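Local coordinates for protein alkyl hydroperoxide reductase/ Thiol specific antioxidant/ Mal allergen (PDB 5ENU) that probably reduces hydrogen peroxide and organic hydroperoxides as a thiol-dependent peroxiredoxin of the AhpC/TSA family, at residues E72-S77 against P96-A101. Sequence-based numbering, arbitrary orientation.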
ATOM      1  N   GLU A  72      -8.858   7.208  -0.335  1.00 10.02           N
ATOM      2  CA  GLU A  72      -8.829   6.013  -1.163  1.00  9.03           C
ATOM      3  C   GLU A  72      -7.831   5.029  -0.557  1.00  8.93           C
ATOM      4  O   GLU A  72      -6.887   5.426   0.128  1.00  9.44           O
ATOM      5  CB  GLU A  72      -8.414   6.368  -2.605  1.00 10.49           C
ATOM      6  CG  GLU A  72      -8.301   5.174  -3.610  1.00 14.07           C
ATOM      7  CD  GLU A  72      -9.601   4.368  -3.825  1.00 15.04           C
ATOM      8  OE1 GLU A  72     -10.110   4.370  -4.967  1.00 19.46           O
ATOM      9  OE2 GLU A  72     -10.099   3.710  -2.879  1.00 13.01           O
ATOM     10  N   ILE A  73      -8.065   3.739  -0.795  0.60  8.54           N
ATOM     11  CA  ILE A  73      -7.162   2.659  -0.410  0.60  7.73           C
ATOM     12  C   ILE A  73      -6.547   2.093  -1.683  0.60  7.73           C
ATOM     13  O   ILE A  73      -7.254   1.881  -2.676  0.60  8.84           O
ATOM     14  CB  ILE A  73      -7.932   1.539   0.328  0.60  8.16           C
ATOM     15  CG1 ILE A  73      -8.777   2.084   1.496  0.60  8.29           C
ATOM     16  CG2 ILE A  73      -6.993   0.443   0.797  0.60  9.59           C
ATOM     17  CD1 ILE A  73      -7.962   2.732   2.591  0.60  9.00           C
ATOM     18  N   ILE A  74      -5.239   1.838  -1.654  1.00  7.98           N
ATOM     19  CA  ILE A  74      -4.563   1.080  -2.703  1.00  7.36           C
ATOM     20  C   ILE A  74      -3.614   0.088  -2.029  1.00  7.11           C
ATOM     21  O   ILE A  74      -2.756   0.490  -1.236  1.00  8.04           O
ATOM     22  CB  ILE A  74      -3.802   1.970  -3.705  1.00  8.02           C
ATOM     23  CG1 ILE A  74      -4.732   2.970  -4.397  1.00 10.03           C
ATOM     24  CG2 ILE A  74      -3.054   1.100  -4.742  1.00 10.27           C
ATOM     25  CD1 ILE A  74      -4.007   3.948  -5.314  1.00 10.89           C
ATOM     26  N   GLY A  75      -3.770  -1.211  -2.341  1.00  7.24           N
ATOM     27  CA  GLY A  75      -2.836  -2.224  -1.876  1.00  7.84           C
ATOM     28  C   GLY A  75      -1.712  -2.427  -2.880  1.00  7.77           C
ATOM     29  O   GLY A  75      -1.898  -2.244  -4.078  1.00  8.31           O
ATOM     30  N   VAL A  76      -0.506  -2.735  -2.376  1.00  6.94           N
ATOM     31  CA  VAL A  76       0.674  -2.942  -3.219  1.00  7.16           C
ATOM     32  C   VAL A  76       1.363  -4.234  -2.805  1.00  6.93           C
ATOM     33  O   VAL A  76       1.695  -4.411  -1.629  1.00  8.60           O
ATOM     34  CB  VAL A  76       1.700  -1.795  -3.096  1.00  7.29           C
ATOM     35  CG1 VAL A  76       2.800  -1.980  -4.146  1.00  8.94           C
ATOM     36  CG2 VAL A  76       1.018  -0.434  -3.231  1.00  8.51           C
ATOM     37  N   SER A  77       1.613  -5.118  -3.773  1.00  7.42           N
ATOM     38  CA  SER A  77       2.587  -6.187  -3.608  1.00  7.30           C
ATOM     39  C   SER A  77       3.306  -6.358  -4.935  1.00  7.83           C
ATOM     40  O   SER A  77       2.950  -5.726  -5.939  1.00  8.59           O
ATOM     41  CB  SER A  77       1.960  -7.512  -3.160  1.00  8.68           C
ATOM     42  OG  SER A  77       1.387  -8.194  -4.271  1.00  9.31           O
ATOM     43  N   PRO A  96      -8.294  -0.710  -5.668  1.00  9.53           N
ATOM     44  CA  PRO A  96      -7.312  -1.286  -6.600  1.00  9.86           C
ATOM     45  C   PRO A  96      -6.116  -1.910  -5.896  1.00  9.90           C
ATOM     46  O   PRO A  96      -5.789  -1.584  -4.757  1.00  9.01           O
ATOM     47  CB  PRO A  96      -6.831  -0.078  -7.423  1.00 11.79           C
ATOM     48  CG  PRO A  96      -7.667   1.091  -6.995  1.00 12.83           C
ATOM     49  CD  PRO A  96      -8.293   0.764  -5.684  1.00 10.85           C
ATOM     50  N   LEU A  97      -5.439  -2.798  -6.628  1.00  9.54           N
ATOM     51  CA  LEU A  97      -4.156  -3.367  -6.222  1.00  7.91           C
ATOM     52  C   LEU A  97      -3.117  -3.030  -7.289  1.00  8.10           C
ATOM     53  O   LEU A  97      -3.305  -3.367  -8.465  1.00  9.72           O
ATOM     54  CB  LEU A  97      -4.249  -4.892  -6.074  1.00  8.61           C
ATOM     55  CG  LEU A  97      -5.266  -5.404  -5.050  1.00  8.91           C
ATOM     56  CD1 LEU A  97      -5.313  -6.936  -5.116  1.00 10.28           C
ATOM     57  CD2 LEU A  97      -4.939  -4.920  -3.617  1.00  9.34           C
ATOM     58  N   ILE A  98      -2.012  -2.401  -6.871  1.00  7.53           N
ATOM     59  CA  ILE A  98      -0.888  -2.112  -7.769  1.00  8.72           C
ATOM     60  C   ILE A  98       0.016  -3.338  -7.859  1.00  7.36           C
ATOM     61  O   ILE A  98       0.365  -3.937  -6.828  1.00  8.70           O
ATOM     62  CB  ILE A  98      -0.099  -0.885  -7.270  1.00  8.65           C
ATOM     63  CG1 ILE A  98      -0.854   0.406  -7.626  1.00  9.50           C
ATOM     64  CG2 ILE A  98       1.305  -0.881  -7.857  1.00  9.87           C
ATOM     65  CD1 ILE A  98      -0.270   1.685  -6.988  1.00 10.38           C
ATOM     66  N   SER A  99       0.400  -3.702  -9.081  1.00  7.69           N
ATOM     67  CA  SER A  99       1.403  -4.745  -9.312  1.00  8.08           C
ATOM     68  C   SER A  99       2.777  -4.087  -9.385  1.00  8.26           C
ATOM     69  O   SER A  99       3.129  -3.465 -10.390  1.00 10.08           O
ATOM     70  CB  SER A  99       1.111  -5.516 -10.596  1.00  9.44           C
ATOM     71  OG  SER A  99       2.178  -6.418 -10.836  1.00 10.69           O
ATOM     72  N   ASP A 100       3.548  -4.211  -8.316  1.00  8.87           N
ATOM     73  CA  ASP A 100       4.887  -3.629  -8.252  1.00  8.39           C
ATOM     74  C   ASP A 100       5.936  -4.686  -8.567  1.00  8.47           C
ATOM     75  O   ASP A 100       6.945  -4.832  -7.885  1.00  9.12           O
ATOM     76  CB  ASP A 100       5.109  -3.017  -6.873  1.00  9.75           C
ATOM     77  CG  ASP A 100       6.280  -2.055  -6.842  1.00  9.80           C
ATOM     78  OD1 ASP A 100       6.403  -1.206  -7.746  1.00 10.18           O
ATOM     79  OD2 ASP A 100       7.085  -2.143  -5.898  1.00  8.66           O
ATOM     80  N   ALA A 101       5.699  -5.437  -9.646  1.00 10.18           N
ATOM     81  CA  ALA A 101       6.603  -6.527 -10.030  1.00 10.74           C
ATOM     82  C   ALA A 101       8.043  -6.061 -10.226  1.00 10.12           C
ATOM     83  O   ALA A 101       8.978  -6.850 -10.012  1.00 12.42           O
ATOM     84  CB  ALA A 101       6.098  -7.223 -11.301  1.00 12.75           C
TER
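Gly75 turns both its N-H and its C=O to segment 96-101, bonding to the residues before and after Leu97: its N donates to Pro96 O (3.2 Å), and its O accepts from Ile98 N (2.8 Å) at a C=O...N angle of 167°. Two residues further along each strand, Asp100 N donates to Ser77 O (2.9 Å), completing the parallel pairing. Ile98 lies on the same face of the sheet as Val76. Its CB lies 3.9 Å from Gly75 O; CG1, set anti to the carbonyl carbon (chi1 -78°), heads back toward Ile74, and the extended chain brings CD1 to 3.6 Å from Ile74 CG2. The other branch, CG2, rests more loosely against Val76 CG1, which also meets Asp100 CB at 3.7 Å. On the opposite face Leu97 sets CD2 over Gly75 CA (3.8 Å), where the glycine has no side chain, and its side chain also touches Phe87 and His84 of helix 81-91. That helix links the two strands in a beta-alpha-beta crossover of the thioredoxin-like fold. Both carboxylate oxygens of Asp100 accept backbone N-H groups, from Leu105 and Cys106, tying the strand exit to the start of helix 104-109. Main-chain bonds thus set the register, while aliphatic contacts between Ile74, Val76 and Ile98 pack the face beside them.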